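Local coordinates for 3-methylornithine synthase (Methanosarcina barkeri, PDB 3T7V), which isomerises L-lysine to (3R)-3-methyl-D-ornithine by a radical mechanism that uses S-adenosylmethionine and a [4Fe-4S] cluster, a step in pyrrolysine biosynthesis, at residues Ile208-Thr219 against Phe250-Ile261; Leu43-Arg51 against Arg289-Val297. All coordinates share one frame; numbering follows the deposited sequence.

Contact 1. Residues Ile208-Thr219 against Phe250-Ile261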
loop_
_atom_site.group_PDB
_atom_site.type_symbol
_atom_site.label_atom_id
_atom_site.label_comp_id
_atom_site.label_asym_id
_atom_site.label_seq_id
_atom_site.Cartn_x
_atom_site.Cartn_y
_atom_site.Cartn_z
ATOM N N ILE A 208 -5.411 2.266 5.326
ATOM C CA ILE A 208 -6.150 3.490 5.700
ATOM C C ILE A 208 -5.486 4.751 5.241
ATOM O O ILE A 208 -4.270 4.768 4.929
ATOM C CB ILE A 208 -6.453 3.422 7.176
ATOM C CG1 ILE A 208 -5.160 3.525 7.922
ATOM C CG2 ILE A 208 -7.428 2.222 7.439
ATOM C CD1 ILE A 208 -5.358 3.462 9.495
ATOM N N LEU A 209 -6.282 5.797 5.038
ATOM C CA LEU A 209 -5.790 7.094 4.694
ATOM C C LEU A 209 -5.761 7.957 5.915
ATOM O O LEU A 209 -6.681 7.911 6.738
ATOM C CB LEU A 209 -6.723 7.698 3.697
ATOM C CG LEU A 209 -6.588 7.489 2.291
ATOM C CD1 LEU A 209 -7.617 8.389 1.532
ATOM C CD2 LEU A 209 -5.231 7.962 1.796
ATOM N N THR A 210 -4.697 8.752 6.072
ATOM C CA THR A 210 -4.647 9.741 7.146
ATOM C C THR A 210 -4.506 11.090 6.541
ATOM O O THR A 210 -4.114 11.207 5.408
ATOM C CB THR A 210 -3.549 9.428 8.206
ATOM O OG1 THR A 210 -3.785 10.295 9.331
ATOM C CG2 THR A 210 -2.159 9.661 7.721
ATOM N N GLY A 211 -4.846 12.129 7.302
ATOM C CA GLY A 211 -4.790 13.485 6.763
ATOM C C GLY A 211 -5.996 13.850 5.959
ATOM O O GLY A 211 -5.935 14.768 5.142
ATOM N N VAL A 212 -7.093 13.096 6.146
ATOM C CA VAL A 212 -8.246 13.234 5.266
ATOM C C VAL A 212 -9.473 13.570 6.118
ATOM O O VAL A 212 -10.609 13.323 5.709
ATOM C CB VAL A 212 -8.406 11.922 4.383
ATOM C CG1 VAL A 212 -8.924 10.774 5.286
ATOM C CG2 VAL A 212 -9.085 12.187 3.011
ATOM N N GLY A 213 -9.244 14.094 7.323
ATOM C CA GLY A 213 -10.321 14.558 8.218
ATOM C C GLY A 213 -10.597 13.524 9.300
ATOM O O GLY A 213 -11.576 13.671 10.057
ATOM N N ASN A 214 -9.792 12.456 9.338
ATOM C CA ASN A 214 -9.862 11.506 10.453
ATOM C C ASN A 214 -9.206 12.079 11.697
ATOM O O ASN A 214 -8.066 12.533 11.685
ATOM C CB ASN A 214 -9.114 10.208 10.053
ATOM C CG ASN A 214 -7.680 10.458 9.590
ATOM O OD1 ASN A 214 -7.456 11.276 8.660
ATOM N ND2 ASN A 214 -6.691 9.796 10.211
ATOM N N ASP A 215 -9.951 12.113 12.767
ATOM C CA ASP A 215 -9.360 12.460 14.072
ATOM C C ASP A 215 -8.825 11.243 14.803
ATOM O O ASP A 215 -8.855 10.118 14.253
ATOM C CB ASP A 215 -10.405 13.286 14.930
ATOM C CG ASP A 215 -11.642 12.452 15.429
ATOM O OD1 ASP A 215 -11.913 11.275 14.990
ATOM O OD2 ASP A 215 -12.412 12.970 16.346
ATOM N N ILE A 216 -8.400 11.381 16.047
ATOM C CA ILE A 216 -7.883 10.198 16.774
ATOM C C ILE A 216 -8.934 9.128 16.854
ATOM O O ILE A 216 -8.590 7.961 16.625
ATOM C CB ILE A 216 -7.353 10.600 18.163
ATOM C CG1 ILE A 216 -6.079 11.366 18.012
ATOM C CG2 ILE A 216 -7.217 9.414 19.125
ATOM C CD1 ILE A 216 -5.565 12.025 19.297
ATOM N N GLU A 217 -10.172 9.473 17.215
ATOM C CA GLU A 217 -11.201 8.400 17.392
ATOM C C GLU A 217 -11.455 7.663 16.057
ATOM O O GLU A 217 -11.642 6.439 16.069
ATOM C CB GLU A 217 -12.467 9.005 18.017
ATOM C CG GLU A 217 -12.170 9.343 19.493
ATOM C CD GLU A 217 -13.445 9.769 20.230
ATOM O OE1 GLU A 217 -14.332 10.458 19.573
ATOM O OE2 GLU A 217 -13.510 9.382 21.420
ATOM N N SER A 218 -11.524 8.422 14.966
ATOM C CA SER A 218 -11.775 7.791 13.634
ATOM C C SER A 218 -10.623 6.858 13.302
ATOM O O SER A 218 -10.857 5.734 12.801
ATOM C CB SER A 218 -11.798 8.951 12.628
ATOM O OG SER A 218 -12.001 8.523 11.327
ATOM N N THR A 219 -9.405 7.267 13.611
ATOM C CA THR A 219 -8.229 6.457 13.348
ATOM C C THR A 219 -8.260 5.182 14.181
ATOM O O THR A 219 -7.883 4.111 13.662
ATOM C CB THR A 219 -6.978 7.295 13.633
ATOM O OG1 THR A 219 -7.028 8.469 12.788
ATOM C CG2 THR A 219 -5.706 6.469 13.336
ATOM N N PHE A 250 -8.278 20.676 0.305
ATOM C CA PHE A 250 -8.397 20.220 1.695
ATOM C C PHE A 250 -7.127 20.412 2.477
ATOM O O PHE A 250 -6.043 20.129 2.002
ATOM C CB PHE A 250 -8.877 18.780 1.696
ATOM C CG PHE A 250 -9.169 18.250 3.037
ATOM C CD1 PHE A 250 -10.350 18.590 3.652
ATOM C CD2 PHE A 250 -8.220 17.474 3.730
ATOM C CE1 PHE A 250 -10.626 18.128 4.937
ATOM C CE2 PHE A 250 -8.505 16.982 4.983
ATOM C CZ PHE A 250 -9.681 17.321 5.583
ATOM N N ARG A 251 -7.268 20.986 3.681
ATOM C CA ARG A 251 -6.153 21.095 4.579
ATOM C C ARG A 251 -6.569 20.393 5.851
ATOM O O ARG A 251 -7.656 20.646 6.383
ATOM C CB ARG A 251 -5.812 22.567 4.826
ATOM C CG ARG A 251 -5.148 23.183 3.604
ATOM C CD ARG A 251 -4.376 24.466 3.898
ATOM N NE ARG A 251 -4.311 25.376 2.741
ATOM C CZ ARG A 251 -3.557 25.204 1.650
ATOM N NH1 ARG A 251 -2.770 24.143 1.515
ATOM N NH2 ARG A 251 -3.592 26.107 0.674
ATOM N N ASP A 252 -5.739 19.453 6.287
ATOM C CA ASP A 252 -5.988 18.729 7.519
ATOM C C ASP A 252 -5.338 19.497 8.683
ATOM O O ASP A 252 -4.190 19.937 8.599
ATOM C CB ASP A 252 -5.443 17.300 7.393
ATOM C CG ASP A 252 -5.780 16.399 8.622
ATOM O OD1 ASP A 252 -4.890 16.387 9.509
ATOM O OD2 ASP A 252 -6.884 15.703 8.670
ATOM N N LYS A 253 -6.124 19.655 9.735
ATOM C CA LYS A 253 -5.711 20.330 10.957
ATOM C C LYS A 253 -5.408 19.277 12.035
ATOM O O LYS A 253 -5.939 19.362 13.151
ATOM C CB LYS A 253 -6.804 21.325 11.401
ATOM C CG LYS A 253 -8.198 20.715 11.550
ATOM C CD LYS A 253 -9.270 21.780 11.699
ATOM C CE LYS A 253 -10.482 21.245 12.456
ATOM N NZ LYS A 253 -11.484 22.316 12.745
ATOM N N SER A 254 -4.547 18.298 11.702
ATOM C CA SER A 254 -4.230 17.178 12.634
ATOM C C SER A 254 -2.767 16.872 12.816
ATOM O O SER A 254 -1.938 17.150 11.940
ATOM C CB SER A 254 -4.931 15.885 12.194
ATOM O OG SER A 254 -6.167 15.736 12.901
ATOM N N ASN A 255 -2.466 16.234 13.951
ATOM C CA ASN A 255 -1.126 15.733 14.293
ATOM C C ASN A 255 -0.964 14.243 13.898
ATOM O O ASN A 255 0.036 13.564 14.324
ATOM C CB ASN A 255 -0.893 15.918 15.829
ATOM C CG ASN A 255 0.504 16.416 16.161
ATOM O OD1 ASN A 255 1.246 16.881 15.283
ATOM N ND2 ASN A 255 0.876 16.334 17.445
ATOM N N LEU A 256 -1.921 13.714 13.111
ATOM C CA LEU A 256 -1.963 12.261 12.859
ATOM C C LEU A 256 -1.167 11.865 11.628
ATOM O O LEU A 256 -1.694 11.512 10.507
ATOM C CB LEU A 256 -3.340 11.669 12.807
ATOM C CG LEU A 256 -4.157 11.797 14.043
ATOM C CD1 LEU A 256 -5.623 11.730 13.737
ATOM C CD2 LEU A 256 -3.805 10.650 14.993
ATOM N N SER A 257 0.123 11.837 11.877
ATOM C CA SER A 257 1.027 11.709 10.792
ATOM C C SER A 257 1.105 10.238 10.420
ATOM O O SER A 257 0.939 9.359 11.265
ATOM C CB SER A 257 2.373 12.259 11.173
ATOM O OG SER A 257 3.006 11.312 11.984
ATOM N N GLU A 258 1.421 10.009 9.169
ATOM C CA GLU A 258 1.663 8.667 8.694
ATOM C C GLU A 258 2.794 7.968 9.526
ATOM O O GLU A 258 2.696 6.794 9.791
ATOM C CB GLU A 258 1.994 8.778 7.228
ATOM C CG GLU A 258 2.256 7.434 6.558
ATOM C CD GLU A 258 2.727 7.588 5.141
ATOM O OE1 GLU A 258 2.441 8.685 4.514
ATOM O OE2 GLU A 258 3.370 6.623 4.626
ATOM N N LEU A 259 3.872 8.680 9.914
ATOM C CA LEU A 259 4.924 7.991 10.642
ATOM C C LEU A 259 4.486 7.455 11.982
ATOM O O LEU A 259 4.814 6.347 12.371
ATOM C CB LEU A 259 6.140 8.908 10.838
ATOM C CG LEU A 259 6.664 9.627 9.581
ATOM C CD1 LEU A 259 7.849 10.483 10.082
ATOM C CD2 LEU A 259 7.123 8.555 8.603
ATOM N N LYS A 260 3.702 8.270 12.707
ATOM C CA LYS A 260 3.130 7.823 13.983
ATOM C C LYS A 260 2.250 6.583 13.777
ATOM O O LYS A 260 2.284 5.637 14.536
ATOM C CB LYS A 260 2.287 9.002 14.580
ATOM C CG LYS A 260 1.809 8.838 15.985
ATOM C CD LYS A 260 1.718 10.253 16.706
ATOM C CE LYS A 260 0.994 11.209 15.821
ATOM N NZ LYS A 260 0.467 12.313 16.692
ATOM N N ILE A 261 1.445 6.602 12.713
ATOM C CA ILE A 261 0.537 5.497 12.552
ATOM C C ILE A 261 1.273 4.248 12.087
ATOM O O ILE A 261 0.914 3.143 12.447
ATOM C CB ILE A 261 -0.600 5.847 11.579
ATOM C CG1 ILE A 261 -1.485 6.962 12.252
ATOM C CG2 ILE A 261 -1.507 4.649 11.200
ATOM C CD1 ILE A 261 -2.365 7.596 11.229
HETATM O O HOH W 1 -5.751 13.355 10.122
#
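The ring of F250 turns its edge to the turn after strand 203-210: CE2 lies 3.4 Å from G211 O, in the plane of the ring, while the peptide between V212 and G213 approaches obliquely. Beside the ring, the D252 carboxylate accepts from the backbone, G213 N to OD2 at 3.2 Å and a bent 140°, nearly along the C-O axis; water 1 joins the same OD2 to G211 N and N214 O. Both G211 and G213 have positive phi, where a side chain would run into the preceding carbonyl oxygen, so glycine suits each.

The amide of N214 braces the loop from within. Its ND2 donates to T210 OG1, an almost straight bond (178°) in the amide plane, and to T219 OG1, while OD1 accepts from V212 N at 3.1 Å. A chi1 of -168° sets T210 OG1 beside the carbonyl carbon, where it donates to L256 O, 2.7 Å away; a threonine serves here because it accepts and donates at once while its methyl packs near E258 N. L256, at the centre of an inverse gamma turn, lays CD1 3.3 Å from N214 O and CD2 3.8 Å from I216 CG1, the two side chains crossing at about a right angle. Deeper in, I261 CD1 meets the T210 and T219 side chains tip to tip.

D215 and S257 N-cap helices 216-228 and 258-268, their side chains accepting from S218 N and K260 N. Two successive strand-to-helix connections of the TIM-barrel-like radical SAM core meet here, after strands 203-210 and 233-238; L209 touches S-adenosylmethionine.

Contact 2. Residues Leu43-Arg51 against Arg289-Val297; sequences LYSAARKVR and RLNAGANIV
R51 reaches from helix 37-55 into the turn that ends helix 278-291, and its NH1 donates to two carbonyls, L290 O at 2.7 Å and A294 O at 2.8 Å. The chain bends at chi2 (-104°) and chi3 (-31°) to bring the guanidinium edge there, with A294 O in its plane and L290 O tilted from it. Were R51 an alanine, A294 O would probably lose this donor, L290 O would keep its bond from G293 N, and a gap would open beside the N295 side chain.

Packing is tight where A47 CB sits 3.2 Å from A292 O; a small residue fits, as does G293, which takes the positive phi of a Schellman motif and, being glycine, has no CB to strike A47. The side of R48, N291 and Y44, all partly exposed, is looser. There R48 NH1 donates to N291 O on a lone pair, nearly in the guanidinium plane, and R48 NH2 forms a salt bridge with E41; water 2 links R51 NH2 to N291 OD1.

Helix 258-268 adjoins both segments through S263, which touches Y44 and bonds to A292 O; beyond the turn, strand 296-300 runs between strands 58-68 and 275-277.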
loop_
_atom_site.group_PDB
_atom_site.type_symbol
_atom_site.label_atom_id
_atom_site.label_comp_id
_atom_site.label_asym_id
_atom_site.label_seq_id
_atom_site.Cartn_x
_atom_site.Cartn_y
_atom_site.Cartn_z
ATOM N N LEU A 43 8.672 6.452 20.299
ATOM C CA LEU A 43 7.662 5.612 19.581
ATOM C C LEU A 43 8.333 4.935 18.355
ATOM O O LEU A 43 8.166 3.698 18.193
ATOM C CB LEU A 43 6.488 6.502 19.149
ATOM C CG LEU A 43 5.486 5.818 18.234
ATOM C CD1 LEU A 43 4.894 4.534 18.868
ATOM C CD2 LEU A 43 4.429 6.791 17.709
ATOM N N TYR A 44 9.071 5.696 17.554
ATOM C CA TYR A 44 9.776 5.086 16.404
ATOM C C TYR A 44 10.767 4.011 16.837
ATOM O O TYR A 44 10.818 2.974 16.279
ATOM C CB TYR A 44 10.520 6.122 15.564
ATOM C CG TYR A 44 9.677 7.319 15.126
ATOM C CD1 TYR A 44 8.272 7.188 14.872
ATOM C CD2 TYR A 44 10.259 8.564 14.874
ATOM C CE1 TYR A 44 7.520 8.286 14.471
ATOM C CE2 TYR A 44 9.511 9.622 14.455
ATOM C CZ TYR A 44 8.156 9.484 14.256
ATOM O OH TYR A 44 7.474 10.613 13.896
ATOM N N SER A 45 11.530 4.292 17.911
ATOM C CA SER A 45 12.485 3.325 18.435
ATOM C C SER A 45 11.795 2.045 18.889
ATOM O O SER A 45 12.294 0.948 18.627
ATOM C CB SER A 45 13.232 3.949 19.653
ATOM O OG SER A 45 14.157 2.995 20.127
ATOM N N ALA A 46 10.641 2.151 19.568
ATOM C CA ALA A 46 9.929 0.951 19.975
ATOM C C ALA A 46 9.510 0.105 18.761
ATOM O O ALA A 46 9.595 -1.136 18.745
ATOM C CB ALA A 46 8.690 1.320 20.851
ATOM N N ALA A 47 8.933 0.798 17.779
ATOM C CA ALA A 47 8.526 0.056 16.568
ATOM C C ALA A 47 9.738 -0.553 15.843
ATOM O O ALA A 47 9.622 -1.662 15.311
ATOM C CB ALA A 47 7.761 1.014 15.650
ATOM N N ARG A 48 10.873 0.127 15.777
ATOM C CA ARG A 48 12.032 -0.522 15.146
ATOM C C ARG A 48 12.490 -1.753 15.965
ATOM O O ARG A 48 12.921 -2.738 15.376
ATOM C CB ARG A 48 13.179 0.471 15.036
ATOM C CG ARG A 48 12.987 1.602 14.047
ATOM C CD ARG A 48 14.304 2.330 13.729
ATOM N NE ARG A 48 14.914 2.951 14.943
ATOM C CZ ARG A 48 14.660 4.171 15.373
ATOM N NH1 ARG A 48 13.745 4.942 14.766
ATOM N NH2 ARG A 48 15.307 4.606 16.469
ATOM N N LYS A 49 12.411 -1.716 17.306
ATOM C CA LYS A 49 12.769 -2.904 18.067
ATOM C C LYS A 49 11.928 -4.118 17.684
ATOM O O LYS A 49 12.401 -5.239 17.500
ATOM C CB LYS A 49 12.586 -2.628 19.567
ATOM C CG LYS A 49 13.167 -3.742 20.464
ATOM C CD LYS A 49 12.967 -3.510 21.964
ATOM C CE LYS A 49 13.814 -2.361 22.475
ATOM N NZ LYS A 49 13.407 -1.960 23.865
ATOM N N VAL A 50 10.625 -3.879 17.512
ATOM C CA VAL A 50 9.685 -4.952 17.175
ATOM C C VAL A 50 9.996 -5.420 15.760
ATOM O O VAL A 50 10.138 -6.623 15.524
ATOM C CB VAL A 50 8.190 -4.437 17.276
ATOM C CG1 VAL A 50 7.241 -5.547 16.861
ATOM C CG2 VAL A 50 7.926 -4.063 18.729
ATOM N N ARG A 51 10.129 -4.469 14.829
ATOM C CA ARG A 51 10.410 -4.869 13.436
ATOM C C ARG A 51 11.751 -5.624 13.309
ATOM O O ARG A 51 11.830 -6.628 12.613
ATOM C CB ARG A 51 10.531 -3.627 12.609
ATOM C CG ARG A 51 10.495 -3.824 11.097
ATOM C CD ARG A 51 11.833 -3.722 10.457
ATOM N NE ARG A 51 12.851 -2.849 11.039
ATOM C CZ ARG A 51 13.015 -1.556 10.766
ATOM N NH1 ARG A 51 12.252 -0.947 9.888
ATOM N NH2 ARG A 51 13.985 -0.859 11.342
ATOM N N ARG A 289 9.990 6.380 6.956
ATOM C CA ARG A 289 8.922 5.314 7.136
ATOM C C ARG A 289 9.536 4.014 7.574
ATOM O O ARG A 289 8.988 3.336 8.483
ATOM C CB ARG A 289 8.128 5.138 5.824
ATOM C CG ARG A 289 7.206 6.350 5.546
ATOM C CD ARG A 289 6.906 6.572 4.056
ATOM N NE ARG A 289 5.871 7.620 3.975
ATOM C CZ ARG A 289 6.088 8.952 4.113
ATOM N NH1 ARG A 289 7.321 9.443 4.356
ATOM N NH2 ARG A 289 5.043 9.786 4.073
ATOM N N LEU A 290 10.667 3.600 6.992
ATOM C CA LEU A 290 11.396 2.441 7.544
ATOM C C LEU A 290 11.841 2.650 8.994
ATOM O O LEU A 290 11.688 1.718 9.847
ATOM C CB LEU A 290 12.649 2.075 6.710
ATOM C CG LEU A 290 12.283 1.628 5.259
ATOM C CD1 LEU A 290 13.570 1.664 4.410
ATOM C CD2 LEU A 290 11.657 0.201 5.265
ATOM N N ASN A 291 12.299 3.881 9.328
ATOM C CA ASN A 291 12.674 4.134 10.725
ATOM C C ASN A 291 11.499 4.275 11.650
ATOM O O ASN A 291 11.691 4.324 12.856
ATOM C CB ASN A 291 13.552 5.379 10.765
ATOM C CG ASN A 291 14.943 5.094 10.251
ATOM O OD1 ASN A 291 15.427 3.923 10.307
ATOM N ND2 ASN A 291 15.621 6.129 9.776
ATOM N N ALA A 292 10.279 4.283 11.139
ATOM C CA ALA A 292 9.067 4.233 12.000
ATOM C C ALA A 292 8.528 2.774 12.104
ATOM O O ALA A 292 7.557 2.541 12.835
ATOM C CB ALA A 292 7.960 5.103 11.407
ATOM N N GLY A 293 9.169 1.814 11.427
ATOM C CA GLY A 293 8.755 0.399 11.578
ATOM C C GLY A 293 8.287 -0.311 10.328
ATOM O O GLY A 293 7.914 -1.452 10.392
ATOM N N ALA A 294 8.334 0.351 9.195
ATOM C CA ALA A 294 7.949 -0.351 7.958
ATOM C C ALA A 294 9.020 -1.394 7.574
ATOM O O ALA A 294 10.175 -1.316 7.976
ATOM C CB ALA A 294 7.785 0.646 6.808
ATOM N N ASN A 295 8.610 -2.365 6.753
ATOM C CA ASN A 295 9.560 -3.449 6.330
ATOM C C ASN A 295 9.523 -3.798 4.834
ATOM O O ASN A 295 10.140 -4.734 4.433
ATOM C CB ASN A 295 9.434 -4.687 7.248
ATOM C CG ASN A 295 8.083 -5.398 7.098
ATOM O OD1 ASN A 295 7.161 -4.878 6.594
ATOM N ND2 ASN A 295 7.975 -6.562 7.616
ATOM N N ILE A 296 8.679 -3.113 4.070
ATOM C CA ILE A 296 8.603 -3.338 2.617
ATOM C C ILE A 296 8.527 -1.993 1.931
ATOM O O ILE A 296 7.756 -1.112 2.342
ATOM C CB ILE A 296 7.424 -4.314 2.237
ATOM C CG1 ILE A 296 7.298 -4.464 0.709
ATOM C CG2 ILE A 296 6.067 -3.860 2.826
ATOM C CD1 ILE A 296 6.415 -5.700 0.395
ATOM N N VAL A 297 9.254 -1.818 0.869
ATOM C CA VAL A 297 9.295 -0.535 0.152
ATOM C C VAL A 297 8.416 -0.746 -1.122
ATOM O O VAL A 297 8.542 -1.772 -1.789
ATOM C CB VAL A 297 10.690 -0.118 -0.273
ATOM C CG1 VAL A 297 10.691 1.221 -1.010
ATOM C CG2 VAL A 297 11.620 0.009 0.944
HETATM O O HOH W 2 14.938 1.309 9.814
#

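How the contacts relate
From the N terminus, after two short helices, 13-18 and 25-32, the chain forms helix 37-55, the earlier half of contact 2, and then enters the barrel at strand 58-68. Several strands later, 208-219 leaves strand 203-210 and meets 250-261 after strand 233-238 has been added, so contact 1 closes a short loop. Helix 278-291 and its turn then return to 43-51, closing a loop of more than two hundred residues within which contact 1 is nested. The centres lie about 19 Å apart, yet the contacts touch: E258 and R289 form a salt bridge, K260 packs on L43, and L259 on Y44. Helix 258-268 thus ties the loop after strand 203-210 to helix 37-55, which precedes the barrel.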